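Local coordinates for protein PrimPol AEP domain (PP-N190) (Cyanophage S-2L, PDB 6ZP9) that probably synthesises DNA and primers as the archaeo-eukaryotic primase (AEP) domain of a cyanophage primase-polymerase whose phage DNA carries 2-aminoadenine in place of adenine, at residues N67-V72 with V161-G166; C107-P112 with H125-H130. All coordinates share one frame; numbering follows the deposited sequence. Where two conformers were deposited one is given.

Contact 1. Residues N67-V72 with V161-G166; sequences NSYIVV and VMRLAG
Tyr69 and Arg163 run side by side across two antiparallel strands, the aliphatic part of the arginine passing obliquely along the CE2-CZ side of the tyrosine ring, offset from its plane, with CD of Arg163 3.4 Å from CE2 of Tyr69. A bend at chi2 of Arg163 (-67°) brings the chain back toward the ring although its CB starts away from strand 67-71. Ring and guanidinium planes stand 85° apart, and NE of Arg163 gives OH of Tyr69 a weak, bent hydrogen bond (2.9 Å). The Asn67 amide stacks over one guanidinium face, the planes 17° apart; its OD1 is bonded to Gln170 and Arg163 NH2 to His169, so both flat groups are also held from outside. Strand 161-163 is an outermost strand of the four-stranded antiparallel sheet 49-52, 34-38, 67-71, 161-163. Ile70 and Met162 form its hydrogen-bonded pair here, N to O in both directions, and N of Leu164 continues the ladder to O of Ser68 (3.0 Å). On the tyrosine face, Val161 is a bump fitted between Tyr69 and Val71: its CG2 lies against CB and CD2 of Tyr69, its CG1 3.6 Å from CG2 of Val71. On the other face, under helix 16-25, Leu164 crosses Ile70 at about a right angle, its CD1 3.9 Å from both CG2 and CD1 of Ile70, while CG2 of Val72 presses on CG of Met162 in the conformer given.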
ATOM      1  N   ASN A  67       0.171 -12.938   6.838  1.00 15.13           N
ATOM      2  CA  ASN A  67      -0.387 -11.913   5.967  1.00 14.53           C
ATOM      3  C   ASN A  67       0.732 -11.308   5.114  1.00 14.49           C
ATOM      4  O   ASN A  67       1.917 -11.376   5.454  1.00 15.01           O
ATOM      5  CB  ASN A  67      -1.097 -10.824   6.776  1.00 17.06           C
ATOM      6  CG  ASN A  67      -2.480 -11.253   7.267  1.00 17.79           C
ATOM      7  OD1 ASN A  67      -3.258 -11.857   6.531  1.00 19.58           O
ATOM      8  ND2 ASN A  67      -2.799 -10.908   8.507  1.00 19.53           N
ATOM      9  N   SER A  68       0.341 -10.710   3.989  1.00 13.59           N
ATOM     10  CA  SER A  68       1.270 -10.344   2.929  1.00 13.23           C
ATOM     11  C   SER A  68       1.279  -8.838   2.722  1.00 12.84           C
ATOM     12  O   SER A  68       0.216  -8.226   2.578  1.00 13.95           O
ATOM     13  CB  SER A  68       0.891 -11.031   1.618  1.00 13.02           C
ATOM     14  OG  SER A  68       0.958 -12.440   1.745  1.00 15.76           O
ATOM     15  N   TYR A  69       2.482  -8.265   2.657  1.00 12.97           N
ATOM     16  CA  TYR A  69       2.696  -6.831   2.519  1.00 12.56           C
ATOM     17  C   TYR A  69       3.882  -6.587   1.594  1.00 13.39           C
ATOM     18  O   TYR A  69       4.789  -7.420   1.483  1.00 13.43           O
ATOM     19  CB  TYR A  69       3.009  -6.160   3.865  1.00 13.41           C
ATOM     20  CG  TYR A  69       1.963  -6.359   4.933  1.00 14.62           C
ATOM     21  CD1 TYR A  69       1.918  -7.536   5.675  1.00 15.99           C
ATOM     22  CD2 TYR A  69       1.016  -5.371   5.206  1.00 18.48           C
ATOM     23  CE1 TYR A  69       0.956  -7.733   6.663  1.00 18.08           C
ATOM     24  CE2 TYR A  69       0.049  -5.555   6.189  1.00 23.65           C
ATOM     25  CZ  TYR A  69       0.027  -6.742   6.920  1.00 24.05           C
ATOM     26  OH  TYR A  69      -0.918  -6.950   7.909  1.00 25.82           O
ATOM     27  N   ILE A  70       3.904  -5.407   0.973  1.00 12.95           N
ATOM     28  CA  ILE A  70       5.092  -4.952   0.261  1.00 14.76           C
ATOM     29  C   ILE A  70       5.493  -3.572   0.759  1.00 13.55           C
ATOM     30  O   ILE A  70       4.649  -2.757   1.136  1.00 13.31           O
ATOM     31  CB  ILE A  70       4.895  -4.911  -1.270  1.00 13.82           C
ATOM     32  CG1 ILE A  70       3.586  -4.185  -1.633  1.00 13.20           C
ATOM     33  CG2 ILE A  70       4.972  -6.330  -1.847  1.00 15.09           C
ATOM     34  CD1 ILE A  70       3.464  -3.896  -3.139  1.00 16.03           C
ATOM     35  N   VAL A  71       6.795  -3.312   0.747  1.00 13.32           N
ATOM     36  CA  VAL A  71       7.277  -1.951   0.928  1.00 12.91           C
ATOM     37  C   VAL A  71       6.927  -1.157  -0.324  1.00 13.51           C
ATOM     38  O   VAL A  71       7.333  -1.519  -1.436  1.00 13.46           O
ATOM     39  CB  VAL A  71       8.787  -1.940   1.193  1.00 13.12           C
ATOM     40  CG1 VAL A  71       9.265  -0.509   1.451  1.00 13.37           C
ATOM     41  CG2 VAL A  71       9.125  -2.851   2.351  1.00 16.26           C
ATOM     42  N   VAL A  72       6.154  -0.082  -0.157  1.00 13.57           N
ATOM     43  CA  VAL A  72       5.744   0.707  -1.318  1.00 13.53           C
ATOM     44  C   VAL A  72       6.933   1.483  -1.882  1.00 14.12           C
ATOM     45  O   VAL A  72       7.195   1.457  -3.092  1.00 15.31           O
ATOM     46  CB  VAL A  72       4.565   1.632  -0.955  1.00 11.97           C
ATOM     47  CG1 VAL A  72       4.190   2.526  -2.137  1.00 15.01           C
ATOM     48  CG2 VAL A  72       3.345   0.812  -0.503  1.00 13.92           C
ATOM     49  N   VAL A 161       5.052  -0.502   4.832  1.00 14.14           N
ATOM     50  CA  VAL A 161       4.533  -1.623   4.054  1.00 13.61           C
ATOM     51  C   VAL A 161       3.020  -1.506   3.967  1.00 16.20           C
ATOM     52  O   VAL A 161       2.368  -0.968   4.866  1.00 16.20           O
ATOM     53  CB  VAL A 161       4.949  -2.993   4.645  1.00 13.14           C
ATOM     54  CG1 VAL A 161       6.455  -3.120   4.719  1.00 13.61           C
ATOM     55  CG2 VAL A 161       4.314  -3.221   6.019  1.00 17.10           C
ATOM     56  N   MET A 162       2.441  -2.031   2.895  1.00 12.36           N
ATOM     57  CA  MET A 162       1.001  -2.037   2.686  0.25 13.84           C
ATOM     58  C   MET A 162       0.567  -3.413   2.208  1.00 13.24           C
ATOM     59  O   MET A 162       1.313  -4.107   1.511  1.00 12.68           O
ATOM     60  CB  MET A 162       0.637  -0.933   1.679  0.75 16.30           C
ATOM     61  CG  MET A 162       0.850   0.507   2.124  0.75 14.04           C
ATOM     62  SD  MET A 162      -0.267   1.032   3.411  0.75 20.98           S
ATOM     63  CE  MET A 162      -1.594   1.357   2.299  0.75 25.77           C
ATOM     64  N   ARG A 163      -0.658  -3.791   2.574  1.00 12.17           N
ATOM     65  CA  ARG A 163      -1.219  -5.083   2.183  1.00 12.15           C
ATOM     66  C   ARG A 163      -1.080  -5.305   0.685  1.00 11.77           C
ATOM     67  O   ARG A 163      -1.373  -4.415  -0.120  1.00 15.36           O
ATOM     68  CB  ARG A 163      -2.670  -5.131   2.526  1.00 14.09           C
ATOM     69  CG  ARG A 163      -2.957  -5.429   3.975  1.00 23.67           C
ATOM     70  CD  ARG A 163      -2.580  -6.826   4.435  1.00 25.25           C
ATOM     71  NE  ARG A 163      -2.873  -6.947   5.834  1.00 30.62           N
ATOM     72  CZ  ARG A 163      -3.902  -7.592   6.311  1.00 31.47           C
ATOM     73  NH1 ARG A 163      -4.120  -7.591   7.584  1.00 32.74           N
ATOM     74  NH2 ARG A 163      -4.667  -8.240   5.535  1.00 30.53           N
ATOM     75  N   LEU A 164      -0.623  -6.498   0.300  1.00 11.79           N
ATOM     76  CA  LEU A 164      -0.383  -6.859  -1.090  1.00 12.25           C
ATOM     77  C   LEU A 164      -1.645  -7.466  -1.714  1.00 12.71           C
ATOM     78  O   LEU A 164      -2.259  -8.372  -1.135  1.00 12.76           O
ATOM     79  CB  LEU A 164       0.796  -7.835  -1.149  1.00 12.85           C
ATOM     80  CG  LEU A 164       1.169  -8.429  -2.500  1.00 12.79           C
ATOM     81  CD1 LEU A 164       1.617  -7.334  -3.477  1.00 14.57           C
ATOM     82  CD2 LEU A 164       2.240  -9.520  -2.337  1.00 15.62           C
ATOM     83  N   ALA A 165      -2.037  -6.957  -2.887  1.00 12.46           N
ATOM     84  CA  ALA A 165      -3.191  -7.494  -3.608  1.00 11.10           C
ATOM     85  C   ALA A 165      -2.944  -8.942  -3.999  1.00 12.62           C
ATOM     86  O   ALA A 165      -1.811  -9.353  -4.246  1.00 14.86           O
ATOM     87  CB  ALA A 165      -3.479  -6.673  -4.868  1.00 12.87           C
ATOM     88  N   GLY A 166      -4.022  -9.724  -4.046  1.00 13.39           N
ATOM     89  CA  GLY A 166      -3.931 -11.099  -4.488  1.00 15.02           C
ATOM     90  C   GLY A 166      -3.543 -12.103  -3.432  1.00 15.43           C
ATOM     91  O   GLY A 166      -3.414 -13.294  -3.759  1.00 17.60           O
TER

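Contact 2. Residues C107-P112 with H125-H130; sequences CGLPRP and HYWVFH
The loop that follows helix 97-102 and leads into strand 114-117 packs against one face and the NE1 edge of the indole of Trp127, a residue of strand 123-129 in the second antiparallel sheet of the domain. The ring orientation is consistent with being set by the hydrogen bond of NE1 of Trp127 to O of Pro110: it is short (2.7 Å), nearly straight (169°) and has its acceptor in the indole plane, although the donor rises 54° out of the carbonyl plane. Pro112 covers one face. Its CA sits 3.7 Å from the centroid of the five-membered ring, 21° off the normal, a CH-pi contact, and its CG reaches CZ2 of Trp127 at 3.7 Å. CD1 of Leu109 comes obliquely to the same CZ2 (3.9 Å), while CG of Pro110 touches CD1 of Trp127 (4.0 Å). Although CB of Trp127 leaves the strand to the side of the loop, placing CG anti to the carbonyl carbon brings the NE1 end up to O of Pro110. Tyr186 meets the indole edge-to-face and is hydrogen-bonded through its OH to O of Arg111. Leu145 of helix 135-149, Met191 of helix 188-194 and Ile88 of strand 85-90 also touch Trp127, while Leu109 packs on Leu145 and Leu148 of the first of these helices.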
ATOM      1  N   CYS A 107     -13.453  15.063   1.279  1.00 31.49           N
ATOM      2  CA  CYS A 107     -12.233  15.662   1.809  1.00 34.92           C
ATOM      3  C   CYS A 107     -11.618  16.702   0.890  1.00 31.71           C
ATOM      4  O   CYS A 107     -10.695  17.405   1.317  1.00 36.57           O
ATOM      5  CB  CYS A 107     -11.168  14.588   2.045  1.00 37.66           C
ATOM      6  SG  CYS A 107     -11.605  13.412   3.260  1.00 47.34           S
ATOM      7  N   GLY A 108     -12.055  16.780  -0.361  1.00 27.27           N
ATOM      8  CA  GLY A 108     -11.368  17.611  -1.322  1.00 30.36           C
ATOM      9  C   GLY A 108     -10.163  16.970  -1.963  1.00 27.60           C
ATOM     10  O   GLY A 108      -9.358  17.675  -2.583  1.00 30.37           O
ATOM     11  N   LEU A 109     -10.008  15.670  -1.837  1.00 26.38           N
ATOM     12  CA  LEU A 109      -8.924  14.976  -2.508  1.00 21.93           C
ATOM     13  C   LEU A 109      -9.290  14.703  -3.964  1.00 19.32           C
ATOM     14  O   LEU A 109     -10.473  14.603  -4.306  1.00 21.10           O
ATOM     15  CB  LEU A 109      -8.637  13.659  -1.809  1.00 18.74           C
ATOM     16  CG  LEU A 109      -8.006  13.799  -0.434  1.00 21.76           C
ATOM     17  CD1 LEU A 109      -8.046  12.475   0.302  1.00 23.09           C
ATOM     18  CD2 LEU A 109      -6.592  14.298  -0.600  1.00 25.19           C
ATOM     19  N   PRO A 110      -8.300  14.580  -4.843  1.00 20.62           N
ATOM     20  CA  PRO A 110      -8.574  14.094  -6.197  1.00 19.86           C
ATOM     21  C   PRO A 110      -8.827  12.593  -6.164  1.00 17.56           C
ATOM     22  O   PRO A 110      -8.530  11.909  -5.184  1.00 18.69           O
ATOM     23  CB  PRO A 110      -7.293  14.439  -6.964  1.00 21.91           C
ATOM     24  CG  PRO A 110      -6.234  14.404  -5.932  1.00 20.04           C
ATOM     25  CD  PRO A 110      -6.868  14.867  -4.639  1.00 21.97           C
ATOM     26  N   ARG A 111      -9.394  12.090  -7.252  1.00 16.99           N
ATOM     27  CA  ARG A 111      -9.751  10.679  -7.315  1.00 17.94           C
ATOM     28  C   ARG A 111      -8.496   9.815  -7.215  1.00 15.81           C
ATOM     29  O   ARG A 111      -7.501  10.098  -7.896  1.00 16.64           O
ATOM     30  CB  ARG A 111     -10.495  10.375  -8.615  1.00 20.30           C
ATOM     31  CG  ARG A 111     -10.919   8.929  -8.747  1.00 18.31           C
ATOM     32  CD  ARG A 111     -11.705   8.708 -10.025  1.00 17.49           C
ATOM     33  NE  ARG A 111     -12.875   9.584 -10.087  1.00 22.04           N
ATOM     34  CZ  ARG A 111     -14.054   9.310  -9.530  1.00 23.64           C
ATOM     35  NH1 ARG A 111     -14.242   8.179  -8.848  1.00 22.21           N
ATOM     36  NH2 ARG A 111     -15.049  10.180  -9.645  1.00 22.17           N
ATOM     37  N   PRO A 112      -8.488   8.779  -6.378  1.00 14.16           N
ATOM     38  CA  PRO A 112      -7.298   7.926  -6.286  1.00 13.41           C
ATOM     39  C   PRO A 112      -6.974   7.278  -7.630  1.00 13.56           C
ATOM     40  O   PRO A 112      -7.859   7.008  -8.449  1.00 15.77           O
ATOM     41  CB  PRO A 112      -7.698   6.877  -5.238  1.00 14.37           C
ATOM     42  CG  PRO A 112      -8.762   7.560  -4.414  1.00 13.97           C
ATOM     43  CD  PRO A 112      -9.524   8.402  -5.398  1.00 14.99           C
ATOM     44  N   HIS A 125      -6.182   3.624  -0.292  1.00 12.37           N
ATOM     45  CA  HIS A 125      -6.260   4.579  -1.391  1.00 12.30           C
ATOM     46  C   HIS A 125      -4.854   4.940  -1.842  1.00 12.08           C
ATOM     47  O   HIS A 125      -3.998   5.239  -1.008  1.00 14.11           O
ATOM     48  CB  HIS A 125      -7.001   5.851  -0.966  1.00 12.82           C
ATOM     49  CG  HIS A 125      -8.245   5.584  -0.185  1.00 13.53           C
ATOM     50  ND1 HIS A 125      -9.488   5.500  -0.775  1.00 15.97           N
ATOM     51  CD2 HIS A 125      -8.440   5.375   1.138  1.00 14.95           C
ATOM     52  CE1 HIS A 125     -10.395   5.248   0.152  1.00 16.27           C
ATOM     53  NE2 HIS A 125      -9.786   5.167   1.321  1.00 13.90           N
ATOM     54  N   TYR A 126      -4.621   4.927  -3.150  1.00 11.99           N
ATOM     55  CA  TYR A 126      -3.323   5.260  -3.721  1.00 11.71           C
ATOM     56  C   TYR A 126      -3.431   6.368  -4.766  1.00 14.02           C
ATOM     57  O   TYR A 126      -4.331   6.358  -5.611  1.00 15.55           O
ATOM     58  CB  TYR A 126      -2.694   4.056  -4.391  1.00 11.92           C
ATOM     59  CG  TYR A 126      -2.208   2.950  -3.491  1.00 11.49           C
ATOM     60  CD1 TYR A 126      -3.085   1.982  -3.012  1.00 11.81           C
ATOM     61  CD2 TYR A 126      -0.862   2.837  -3.178  1.00 12.64           C
ATOM     62  CE1 TYR A 126      -2.633   0.942  -2.236  1.00 14.24           C
ATOM     63  CE2 TYR A 126      -0.402   1.809  -2.397  1.00 11.82           C
ATOM     64  CZ  TYR A 126      -1.285   0.862  -1.935  1.00 13.44           C
ATOM     65  OH  TYR A 126      -0.818  -0.177  -1.165  1.00 17.02           O
ATOM     66  N   TRP A 127      -2.478   7.294  -4.738  1.00 12.90           N
ATOM     67  CA  TRP A 127      -2.324   8.310  -5.771  1.00 14.05           C
ATOM     68  C   TRP A 127      -0.914   8.159  -6.340  1.00 11.93           C
ATOM     69  O   TRP A 127       0.074   8.407  -5.637  1.00 13.57           O
ATOM     70  CB  TRP A 127      -2.556   9.715  -5.208  1.00 15.63           C
ATOM     71  CG  TRP A 127      -3.971  10.008  -4.753  1.00 12.92           C
ATOM     72  CD1 TRP A 127      -4.935  10.704  -5.442  1.00 15.25           C
ATOM     73  CD2 TRP A 127      -4.561   9.650  -3.499  1.00 13.91           C
ATOM     74  NE1 TRP A 127      -6.089  10.783  -4.694  1.00 14.56           N
ATOM     75  CE2 TRP A 127      -5.886  10.151  -3.498  1.00 14.50           C
ATOM     76  CE3 TRP A 127      -4.104   8.948  -2.377  1.00 13.03           C
ATOM     77  CZ2 TRP A 127      -6.757   9.965  -2.422  1.00 15.51           C
ATOM     78  CZ3 TRP A 127      -4.979   8.765  -1.304  1.00 14.17           C
ATOM     79  CH2 TRP A 127      -6.288   9.275  -1.337  1.00 13.67           C
ATOM     80  N   VAL A 128      -0.818   7.737  -7.605  1.00 12.00           N
ATOM     81  CA  VAL A 128       0.459   7.387  -8.223  1.00 12.86           C
ATOM     82  C   VAL A 128       0.967   8.565  -9.038  1.00 14.87           C
ATOM     83  O   VAL A 128       0.202   9.196  -9.777  1.00 15.06           O
ATOM     84  CB  VAL A 128       0.311   6.135  -9.106  1.00 14.09           C
ATOM     85  CG1 VAL A 128       1.653   5.768  -9.725  1.00 13.92           C
ATOM     86  CG2 VAL A 128      -0.244   4.983  -8.277  1.00 13.94           C
ATOM     87  N   PHE A 129       2.260   8.863  -8.912  1.00 12.67           N
ATOM     88  CA  PHE A 129       2.869   9.969  -9.636  1.00 12.51           C
ATOM     89  C   PHE A 129       3.490   9.491 -10.949  1.00 14.73           C
ATOM     90  O   PHE A 129       3.778   8.305 -11.135  1.00 16.47           O
ATOM     91  CB  PHE A 129       3.926  10.655  -8.774  1.00 15.54           C
ATOM     92  CG  PHE A 129       3.384  11.214  -7.500  1.00 14.76           C
ATOM     93  CD1 PHE A 129       2.619  12.373  -7.510  1.00 17.40           C
ATOM     94  CD2 PHE A 129       3.632  10.582  -6.290  1.00 18.57           C
ATOM     95  CE1 PHE A 129       2.106  12.891  -6.331  1.00 19.06           C
ATOM     96  CE2 PHE A 129       3.126  11.092  -5.111  1.00 16.35           C
ATOM     97  CZ  PHE A 129       2.361  12.248  -5.131  1.00 18.32           C
ATOM     98  N   HIS A 130       3.699  10.443 -11.868  1.00 15.85           N
ATOM     99  CA  HIS A 130       4.299  10.108 -13.155  1.00 15.32           C
ATOM    100  C   HIS A 130       5.784   9.762 -13.038  1.00 21.19           C
ATOM    101  O   HIS A 130       6.313   9.044 -13.897  1.00 20.40           O
ATOM    102  CB  HIS A 130       4.075  11.253 -14.160  1.00 18.52           C
ATOM    103  CG  HIS A 130       4.644  12.575 -13.736  1.00 21.88           C
ATOM    104  ND1 HIS A 130       6.000  12.804 -13.618  1.00 27.90           N
ATOM    105  CD2 HIS A 130       4.040  13.752 -13.436  1.00 28.80           C
ATOM    106  CE1 HIS A 130       6.207  14.056 -13.245  1.00 29.92           C
ATOM    107  NE2 HIS A 130       5.035  14.655 -13.132  1.00 29.21           N
TER

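Overall arrangement
The two contacts belong to different four-stranded antiparallel sheets, with centres 19 Å apart. Along the chain, both segments of contact 2 fall between residues 67-72 and 161-166, so contact 1 joins chain parts lying before and after the whole of contact 2. The sheets meet through strand 123-129: OH of Tyr126 comes within 3.3 Å of CB of Met162 in plain packing, and His124 touches both Met162 and Arg163. Contact 1 is about 6 Å from the chain centre and contact 2 about 13 Å, centre to centre. Such a pairing of two sheets is consistent with the AEP fold, whose catalytic cleft lies between its two subdomains.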